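Local coordinates for sensory box histidine kinase/response regulator (Burkholderia thailandensis, PDB 3MR0), which probably acts as a phosphorelay sensor kinase of a two-component system, this chain being a PAS-fold domain cut from the longer protein, at residues G21-N26 and I98-Q103; A70-H75 and Y113-W118; D83-V88 and D124-E129. One frame throughout, in Å; residues are numbered along the deposited sequence.

Contact 1: residues G21-N26 and I98-Q103; sequences GLWDWN and IQSRGQ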
# COMPACT_ATOMS: atom_id res chain seq x y z
N GLY A 21 5.04 5.34 5.11
CA GLY A 21 4.99 4.32 6.14
C GLY A 21 5.68 3.03 5.71
O GLY A 21 5.43 2.49 4.63
N LEU A 22 6.56 2.54 6.57
CA LEU A 22 7.32 1.33 6.28
C LEU A 22 6.52 0.10 6.70
O LEU A 22 5.84 0.12 7.71
CB LEU A 22 8.68 1.39 6.99
CG LEU A 22 9.44 0.13 7.41
CD1 LEU A 22 10.35 -0.38 6.30
CD2 LEU A 22 10.25 0.42 8.66
N TRP A 23 6.59 -0.96 5.91
CA TRP A 23 5.99 -2.24 6.28
C TRP A 23 6.92 -3.44 6.04
O TRP A 23 7.75 -3.43 5.13
CB TRP A 23 4.60 -2.42 5.63
CG TRP A 23 4.52 -2.32 4.12
CD1 TRP A 23 4.20 -1.22 3.38
CD2 TRP A 23 4.70 -3.39 3.18
NE1 TRP A 23 4.19 -1.53 2.05
CE2 TRP A 23 4.50 -2.86 1.89
CE3 TRP A 23 5.02 -4.76 3.30
CZ2 TRP A 23 4.61 -3.62 0.74
CZ3 TRP A 23 5.13 -5.51 2.16
CH2 TRP A 23 4.92 -4.95 0.90
N ASP A 24 6.82 -4.46 6.88
CA ASP A 24 7.68 -5.65 6.79
C ASP A 24 6.82 -6.88 7.03
O ASP A 24 6.34 -7.10 8.14
CB ASP A 24 8.80 -5.57 7.83
CG ASP A 24 9.72 -6.81 7.84
OD1 ASP A 24 9.50 -7.78 7.10
OD2 ASP A 24 10.70 -6.80 8.61
N TRP A 25 6.64 -7.69 5.99
CA TRP A 25 5.59 -8.69 5.97
C TRP A 25 6.09 -10.13 5.78
O TRP A 25 6.93 -10.40 4.93
CB TRP A 25 4.63 -8.31 4.86
CG TRP A 25 3.46 -9.18 4.66
CD1 TRP A 25 2.42 -9.38 5.52
CD2 TRP A 25 3.18 -9.94 3.49
NE1 TRP A 25 1.51 -10.24 4.95
CE2 TRP A 25 1.96 -10.60 3.70
CE3 TRP A 25 3.85 -10.15 2.28
CZ2 TRP A 25 1.39 -11.44 2.75
CZ3 TRP A 25 3.30 -10.97 1.33
CH2 TRP A 25 2.08 -11.62 1.57
N ASN A 26 5.55 -11.04 6.60
CA ASN A 26 5.89 -12.45 6.50
C ASN A 26 4.80 -13.14 5.73
O ASN A 26 3.65 -13.18 6.17
CB ASN A 26 6.06 -13.07 7.89
CG ASN A 26 6.52 -14.52 7.83
OD1 ASN A 26 5.83 -15.39 7.30
ND2 ASN A 26 7.70 -14.79 8.36
N ILE A 98 -3.57 4.99 -1.42
CA ILE A 98 -2.15 4.82 -1.15
C ILE A 98 -1.45 4.24 -2.39
O ILE A 98 -2.06 3.48 -3.16
CB ILE A 98 -1.89 3.87 0.06
CG1 ILE A 98 -2.59 2.51 -0.12
CG2 ILE A 98 -2.29 4.52 1.37
CD1 ILE A 98 -2.29 1.51 1.01
N GLN A 99 -0.19 4.60 -2.58
CA GLN A 99 0.70 3.83 -3.45
C GLN A 99 1.48 2.86 -2.56
O GLN A 99 2.01 3.27 -1.52
CB GLN A 99 1.67 4.74 -4.20
CG GLN A 99 2.71 3.98 -4.99
CD GLN A 99 3.76 4.88 -5.60
OE1 GLN A 99 4.02 5.97 -5.09
NE2 GLN A 99 4.40 4.42 -6.67
N SER A 100 1.53 1.58 -2.93
CA SER A 100 2.27 0.57 -2.16
C SER A 100 3.32 -0.07 -3.06
O SER A 100 3.00 -0.54 -4.16
CB SER A 100 1.35 -0.50 -1.55
OG SER A 100 2.04 -1.37 -0.68
N ARG A 101 4.56 -0.10 -2.58
CA ARG A 101 5.69 -0.66 -3.31
C ARG A 101 6.52 -1.55 -2.38
O ARG A 101 6.74 -1.21 -1.23
CB ARG A 101 6.55 0.47 -3.89
CG ARG A 101 7.68 0.02 -4.78
CD ARG A 101 8.51 1.22 -5.27
NE ARG A 101 7.77 2.12 -6.16
CZ ARG A 101 8.31 3.15 -6.82
NH1 ARG A 101 9.60 3.42 -6.69
NH2 ARG A 101 7.56 3.91 -7.60
N GLY A 102 6.97 -2.68 -2.88
CA GLY A 102 7.66 -3.63 -2.03
C GLY A 102 8.41 -4.69 -2.79
O GLY A 102 8.22 -4.86 -3.99
N GLN A 103 9.25 -5.40 -2.05
CA GLN A 103 10.14 -6.39 -2.61
C GLN A 103 10.20 -7.57 -1.66
O GLN A 103 10.55 -7.43 -0.48
CB GLN A 103 11.54 -5.83 -2.80
CG GLN A 103 12.53 -6.86 -3.34
CD GLN A 103 12.16 -7.33 -4.74
OE1 GLN A 103 12.08 -6.53 -5.65
NE2 GLN A 103 11.91 -8.62 -4.90
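The CA atoms of Trp23 and Gly102 are the nearest across the contact, 8.6 Å apart, and the axes of strand 21-25 and of residues 98-103 of strand 95-106 run at 44° to each other. The two strands are next-but-one neighbours in the antiparallel sheet of a PAS fold, with strand 112-121 between them. No backbone hydrogen bond therefore joins them, and one side chain spans the gap. That side chain is Trp23, whose CG lies between the backbone N and the carbonyl carbon (chi1 57°). This torsion lays the ring across the intervening strand toward Ser100 and Gly102. Trp23 NE1 comes within 3.5 Å of Ser100 OG. The NE1 group also makes a weak hydrogen bond to the backbone O of Trp118 on the strand between. Further along the indole, CZ2 lies 3.8 Å from the backbone O of Arg101. Gly102 meets the indole through CA, which is 4.1 Å from the same CZ2. All three partners approach the ring obliquely. The Arg101 side chain sets off away from residues 21-26, and its NE forms a salt bridge with Asp83 on strand 82-89. Trp23 and Ser100 both line a pocket that holds a PG5 molecule, probably taken up from the crystallisation liquor. Trp25, Ile98 and Tyr82 belong to the same pocket. The indole is thus both a bridge across the sheet and a piece of the pocket wall, with Trp23 CZ2 also 3.7 Å from Ser100 OG.

Contact 2: residues A70-H75 and Y113-W118; sequences AALKAH and YRMVGW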
# COMPACT_ATOMS: atom_id res chain seq x y z
N ALA A 70 -4.05 -9.81 -7.00
CA ALA A 70 -3.43 -10.35 -8.19
C ALA A 70 -2.00 -9.83 -8.36
O ALA A 70 -1.10 -10.60 -8.71
CB ALA A 70 -4.28 -10.06 -9.44
N ALA A 71 -1.77 -8.54 -8.11
CA ALA A 71 -0.43 -7.99 -8.29
C ALA A 71 0.53 -8.58 -7.26
O ALA A 71 1.71 -8.82 -7.57
CB ALA A 71 -0.44 -6.47 -8.23
N LEU A 72 0.04 -8.82 -6.05
CA LEU A 72 0.86 -9.48 -5.02
C LEU A 72 1.28 -10.88 -5.46
O LEU A 72 2.42 -11.29 -5.25
CB LEU A 72 0.12 -9.55 -3.68
CG LEU A 72 0.97 -10.09 -2.52
CD1 LEU A 72 2.31 -9.42 -2.51
CD2 LEU A 72 0.28 -9.84 -1.23
N LYS A 73 0.34 -11.60 -6.07
CA LYS A 73 0.61 -12.91 -6.67
C LYS A 73 1.64 -12.82 -7.81
O LYS A 73 2.58 -13.58 -7.86
CB LYS A 73 -0.69 -13.50 -7.18
CG LYS A 73 -0.55 -14.88 -7.78
CD LYS A 73 -1.90 -15.44 -8.14
CE LYS A 73 -1.81 -16.66 -9.02
NZ LYS A 73 -3.08 -16.81 -9.78
N ALA A 74 1.45 -11.89 -8.73
CA ALA A 74 2.39 -11.71 -9.81
C ALA A 74 3.80 -11.47 -9.26
O ALA A 74 4.80 -11.88 -9.87
CB ALA A 74 1.94 -10.56 -10.71
N HIS A 75 3.88 -10.80 -8.11
CA HIS A 75 5.17 -10.55 -7.45
C HIS A 75 5.70 -11.81 -6.80
O HIS A 75 6.81 -12.25 -7.08
CB HIS A 75 5.09 -9.42 -6.41
CG HIS A 75 6.41 -9.10 -5.78
ND1 HIS A 75 7.44 -8.49 -6.47
CD2 HIS A 75 6.88 -9.32 -4.53
CE1 HIS A 75 8.48 -8.34 -5.67
NE2 HIS A 75 8.17 -8.83 -4.49
N TYR A 113 9.83 -15.70 2.04
CA TYR A 113 9.88 -15.71 3.50
C TYR A 113 9.77 -14.32 4.08
O TYR A 113 9.54 -14.18 5.26
CB TYR A 113 11.16 -16.36 4.02
CG TYR A 113 12.46 -15.69 3.59
CD1 TYR A 113 13.02 -14.65 4.31
CD2 TYR A 113 13.14 -16.14 2.46
CE1 TYR A 113 14.21 -14.06 3.92
CE2 TYR A 113 14.31 -15.56 2.07
CZ TYR A 113 14.84 -14.53 2.79
OH TYR A 113 16.01 -13.98 2.35
N ARG A 114 9.94 -13.30 3.25
CA ARG A 114 9.87 -11.92 3.73
C ARG A 114 9.48 -11.02 2.59
O ARG A 114 9.64 -11.39 1.45
CB ARG A 114 11.23 -11.49 4.31
CG ARG A 114 11.24 -10.17 5.05
CD ARG A 114 12.62 -9.84 5.55
NE ARG A 114 12.63 -8.63 6.36
CZ ARG A 114 13.71 -8.14 6.96
NH1 ARG A 114 14.88 -8.75 6.83
NH2 ARG A 114 13.63 -7.03 7.67
N MSE A 115 8.95 -9.84 2.90
CA MSE A 115 8.70 -8.79 1.90
C MSE A 115 8.69 -7.40 2.60
O MSE A 115 7.99 -7.20 3.60
CB MSE A 115 7.39 -9.06 1.14
CG MSE A 115 7.18 -8.17 -0.07
SE MSE A 115 5.41 -8.38 -0.87
CE MSE A 115 5.56 -7.13 -2.36
N VAL A 116 9.46 -6.46 2.07
CA VAL A 116 9.57 -5.15 2.71
C VAL A 116 9.18 -4.05 1.75
O VAL A 116 9.51 -4.10 0.58
CB VAL A 116 11.00 -4.88 3.19
CG1 VAL A 116 11.03 -3.58 3.98
CG2 VAL A 116 11.50 -6.03 4.04
N GLY A 117 8.48 -3.04 2.26
CA GLY A 117 8.07 -1.96 1.41
C GLY A 117 7.51 -0.78 2.17
O GLY A 117 7.68 -0.64 3.37
N TRP A 118 6.85 0.10 1.44
CA TRP A 118 6.31 1.30 2.03
C TRP A 118 4.93 1.63 1.47
O TRP A 118 4.47 1.02 0.50
CB TRP A 118 7.27 2.48 1.79
CG TRP A 118 7.79 2.65 0.36
CD1 TRP A 118 9.02 2.26 -0.11
CD2 TRP A 118 7.14 3.29 -0.75
NE1 TRP A 118 9.16 2.60 -1.42
CE2 TRP A 118 8.02 3.23 -1.85
CE3 TRP A 118 5.88 3.90 -0.93
CZ2 TRP A 118 7.70 3.75 -3.10
CZ3 TRP A 118 5.55 4.41 -2.17
CH2 TRP A 118 6.46 4.34 -3.24
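Met115, present as selenomethionine, meets Leu72 and His75 with the end of its side chain. Its SE atom lies 3.7 Å from Leu72 CD1, an apolar contact between two side chains that cross at a slant. Its terminal methyl CE sits 3.4 Å from His75 CD2. The same methyl is 3.8 Å from His75 NE2. The approach to the imidazole is oblique. SE is 5.0 Å from the ring centroid and 62° off the ring normal, a sulfur-aromatic type of contact with selenium in place of sulfur. Met115 reaches this far because its chain is extended throughout, with chi1 -170° and chi3 -179°. Met115, on strand 112-121, and His75, on helix 65-78, send their side chains toward each other from opposite directions. The next shell fixes the ring. His75 ND1 is hydrogen-bonded to the backbone O of Asp80, and NE2 to the backbone N of Ala104 on strand 95-106. Tyr82 touches all three side chains, while Trp25 packs on both Leu72 and Met115. Helix 65-78 is thereby seated against the sheet of the PAS fold, and Leu72 contributes to the pocket occupied by PG5. With both ring nitrogens engaged by backbone groups, one as donor and one as acceptor, the imidazole is probably neutral with its proton on ND1, which suits the apolar end of Met115 beside it.

Contact 3: residues D83-V88 and D124-E129; sequences DVEYRV and DRKRDE. With SO4 (sulfate ion), chain C.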
# COMPACT_ATOMS: atom_id res chain seq x y z
N ASP A 83 4.07 -2.61 -7.25
CA ASP A 83 3.91 -1.16 -7.17
C ASP A 83 2.50 -0.80 -7.60
O ASP A 83 2.21 -0.65 -8.78
CB ASP A 83 4.94 -0.47 -8.07
CG ASP A 83 4.93 1.04 -7.92
OD1 ASP A 83 3.87 1.61 -7.62
OD2 ASP A 83 6.00 1.65 -8.12
N VAL A 84 1.60 -0.69 -6.64
CA VAL A 84 0.21 -0.50 -7.01
C VAL A 84 -0.35 0.71 -6.29
O VAL A 84 0.19 1.13 -5.28
CB VAL A 84 -0.66 -1.75 -6.67
CG1 VAL A 84 -0.40 -2.86 -7.65
CG2 VAL A 84 -0.42 -2.23 -5.22
N GLU A 85 -1.44 1.25 -6.83
CA GLU A 85 -2.17 2.26 -6.13
C GLU A 85 -3.57 1.74 -5.87
O GLU A 85 -4.19 1.13 -6.73
CB GLU A 85 -2.17 3.57 -6.92
CG GLU A 85 -0.75 4.14 -7.03
CD GLU A 85 -0.69 5.52 -7.66
OE1 GLU A 85 -1.64 5.91 -8.38
OE2 GLU A 85 0.32 6.22 -7.42
N TYR A 86 -4.06 1.95 -4.65
CA TYR A 86 -5.39 1.48 -4.31
C TYR A 86 -6.00 2.18 -3.10
O TYR A 86 -5.33 2.95 -2.42
CB TYR A 86 -5.40 -0.03 -4.13
CG TYR A 86 -4.54 -0.57 -3.00
CD1 TYR A 86 -5.08 -0.80 -1.72
CD2 TYR A 86 -3.22 -0.91 -3.22
CE1 TYR A 86 -4.31 -1.32 -0.71
CE2 TYR A 86 -2.45 -1.44 -2.23
CZ TYR A 86 -2.99 -1.65 -0.97
OH TYR A 86 -2.20 -2.20 0.02
N ARG A 87 -7.28 1.92 -2.85
CA ARG A 87 -7.99 2.55 -1.76
C ARG A 87 -8.04 1.64 -0.55
O ARG A 87 -8.29 0.44 -0.67
CB ARG A 87 -9.42 2.93 -2.18
CG ARG A 87 -9.50 4.15 -3.10
CD ARG A 87 -10.75 4.10 -3.94
NE ARG A 87 -10.75 2.92 -4.80
CZ ARG A 87 -11.67 2.66 -5.73
NH1 ARG A 87 -12.67 3.51 -5.94
NH2 ARG A 87 -11.57 1.56 -6.47
N VAL A 88 -7.78 2.23 0.62
CA VAL A 88 -7.91 1.57 1.92
C VAL A 88 -8.83 2.36 2.85
O VAL A 88 -8.83 3.59 2.84
CB VAL A 88 -6.56 1.34 2.64
CG1 VAL A 88 -5.75 0.28 1.93
CG2 VAL A 88 -5.79 2.62 2.79
N ASP A 124 -4.76 13.10 -2.74
CA ASP A 124 -4.96 14.40 -3.41
C ASP A 124 -4.59 14.41 -4.88
O ASP A 124 -5.27 15.05 -5.68
CB ASP A 124 -4.22 15.52 -2.68
CG ASP A 124 -4.99 16.03 -1.49
OD1 ASP A 124 -6.17 15.64 -1.37
OD2 ASP A 124 -4.43 16.80 -0.69
N ARG A 125 -3.52 13.72 -5.25
CA ARG A 125 -3.21 13.55 -6.65
C ARG A 125 -4.32 12.78 -7.35
O ARG A 125 -4.71 13.16 -8.44
CB ARG A 125 -1.88 12.82 -6.89
CG ARG A 125 -1.75 12.36 -8.34
CD ARG A 125 -0.33 12.04 -8.73
NE ARG A 125 0.30 11.13 -7.77
CZ ARG A 125 0.21 9.81 -7.83
NH1 ARG A 125 -0.48 9.23 -8.80
NH2 ARG A 125 0.80 9.08 -6.91
N LYS A 126 -4.83 11.72 -6.71
CA LYS A 126 -5.86 10.89 -7.34
C LYS A 126 -7.18 11.66 -7.50
O LYS A 126 -7.93 11.43 -8.48
CB LYS A 126 -6.05 9.55 -6.59
CG LYS A 126 -4.82 8.63 -6.58
CD LYS A 126 -4.53 8.04 -7.93
CE LYS A 126 -5.72 7.32 -8.47
NZ LYS A 126 -5.40 6.74 -9.81
N ARG A 127 -7.45 12.57 -6.56
CA ARG A 127 -8.60 13.48 -6.62
C ARG A 127 -8.53 14.37 -7.85
O ARG A 127 -9.52 14.53 -8.57
CB ARG A 127 -8.69 14.35 -5.35
CG ARG A 127 -9.13 13.62 -4.07
CD ARG A 127 -8.80 14.43 -2.80
NE ARG A 127 -9.50 13.92 -1.61
CZ ARG A 127 -9.12 14.13 -0.34
NH1 ARG A 127 -8.03 14.83 -0.07
NH2 ARG A 127 -9.83 13.62 0.66
N ASP A 128 -7.37 14.97 -8.07
CA ASP A 128 -7.18 15.91 -9.19
C ASP A 128 -7.11 15.21 -10.57
O ASP A 128 -7.62 15.72 -11.57
CB ASP A 128 -5.97 16.84 -8.92
CG ASP A 128 -6.24 17.83 -7.80
OD1 ASP A 128 -7.42 18.07 -7.46
OD2 ASP A 128 -5.27 18.39 -7.25
N GLU A 129 -6.51 14.04 -10.61
CA GLU A 129 -6.54 13.22 -11.82
C GLU A 129 -7.98 12.85 -12.21
O GLU A 129 -8.33 12.92 -13.39
CB GLU A 129 -5.73 11.94 -11.64
CG GLU A 129 -4.24 12.16 -11.57
CD GLU A 129 -3.48 10.85 -11.29
OE1 GLU A 129 -4.12 9.78 -11.21
OE2 GLU A 129 -2.23 10.91 -11.13
S SO4 C . 2.17 12.34 -4.70
O1 SO4 C . 1.71 13.20 -5.78
O2 SO4 C . 1.43 12.58 -3.47
O3 SO4 C . 1.99 10.96 -5.10
O4 SO4 C . 3.59 12.55 -4.41
O HOH W 1 -1.84 7.58 -11.07
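Glu85 and Arg125 form a salt bridge, with Arg125 NH2 donating to Glu85 OE2 at 2.9 Å. The bond is nearly straight, 165° at the hydrogen. It meets OE2 on the syn side, 26° out of the carboxylate plane, while OE2 lies in the plane of the guanidinium. Arg125 NH1 adds a weak bond to the same oxygen. A sulfate ion, probably from the crystallisation liquor, sits at another part of the guanidinium edge. Its O3 accepts from Arg125 NH2 at 2.9 Å and also from NE, and its O1 accepts from NE at 3.2 Å. A bend at chi3 (51°) turns the head of Arg125 so that its edge is shared between carboxylate and sulfate. Within the helix, NH1 makes a weak, long salt bridge to Glu129 OE2, and Lys126 NZ one of 3.6 Å to Glu129 OE1. A water 3.2 Å from both Glu85 OE1 and Glu129 OE1 can bridge them. Packing is slight: Lys126 CD rests 3.6 Å from Glu85 OE1, and NZ is farther from that oxygen. Trp97 and Gln99 of strand 95-106 add a cation-pi contact to Lys126 and packing against Glu85, respectively. Glu85, Arg125, Lys126 and Glu129 together form a surface salt-bridge network. It joins the edge strand 82-89 of the PAS sheet to the start of helix 123-140, the C-terminal helix that leads out of the PAS core.

In the fold
From the N terminus, helix 11-17 leads to strand 21-25, and contact 1 closes the longest loop, bringing that strand back to strand 95-106. Helix 65-78 lies inside that loop and opens contact 2, which ends on strand 112-121, beyond contact 1. Strand 82-89 opens contact 3, which closes last on helix 123-140. Each contact therefore crosses the other two, and none nests. Strand 112-121 of contact 2 lies between the two strands of contact 1, and Trp23 and Trp25 pair with its Gly117 and Met115. Val84 pairs with Ser100 to join contacts 1 and 3. Contacts 2 and 3 touch where Ala71 meets Val84. Together the three tie the sheet to helices 65-78 and 123-140.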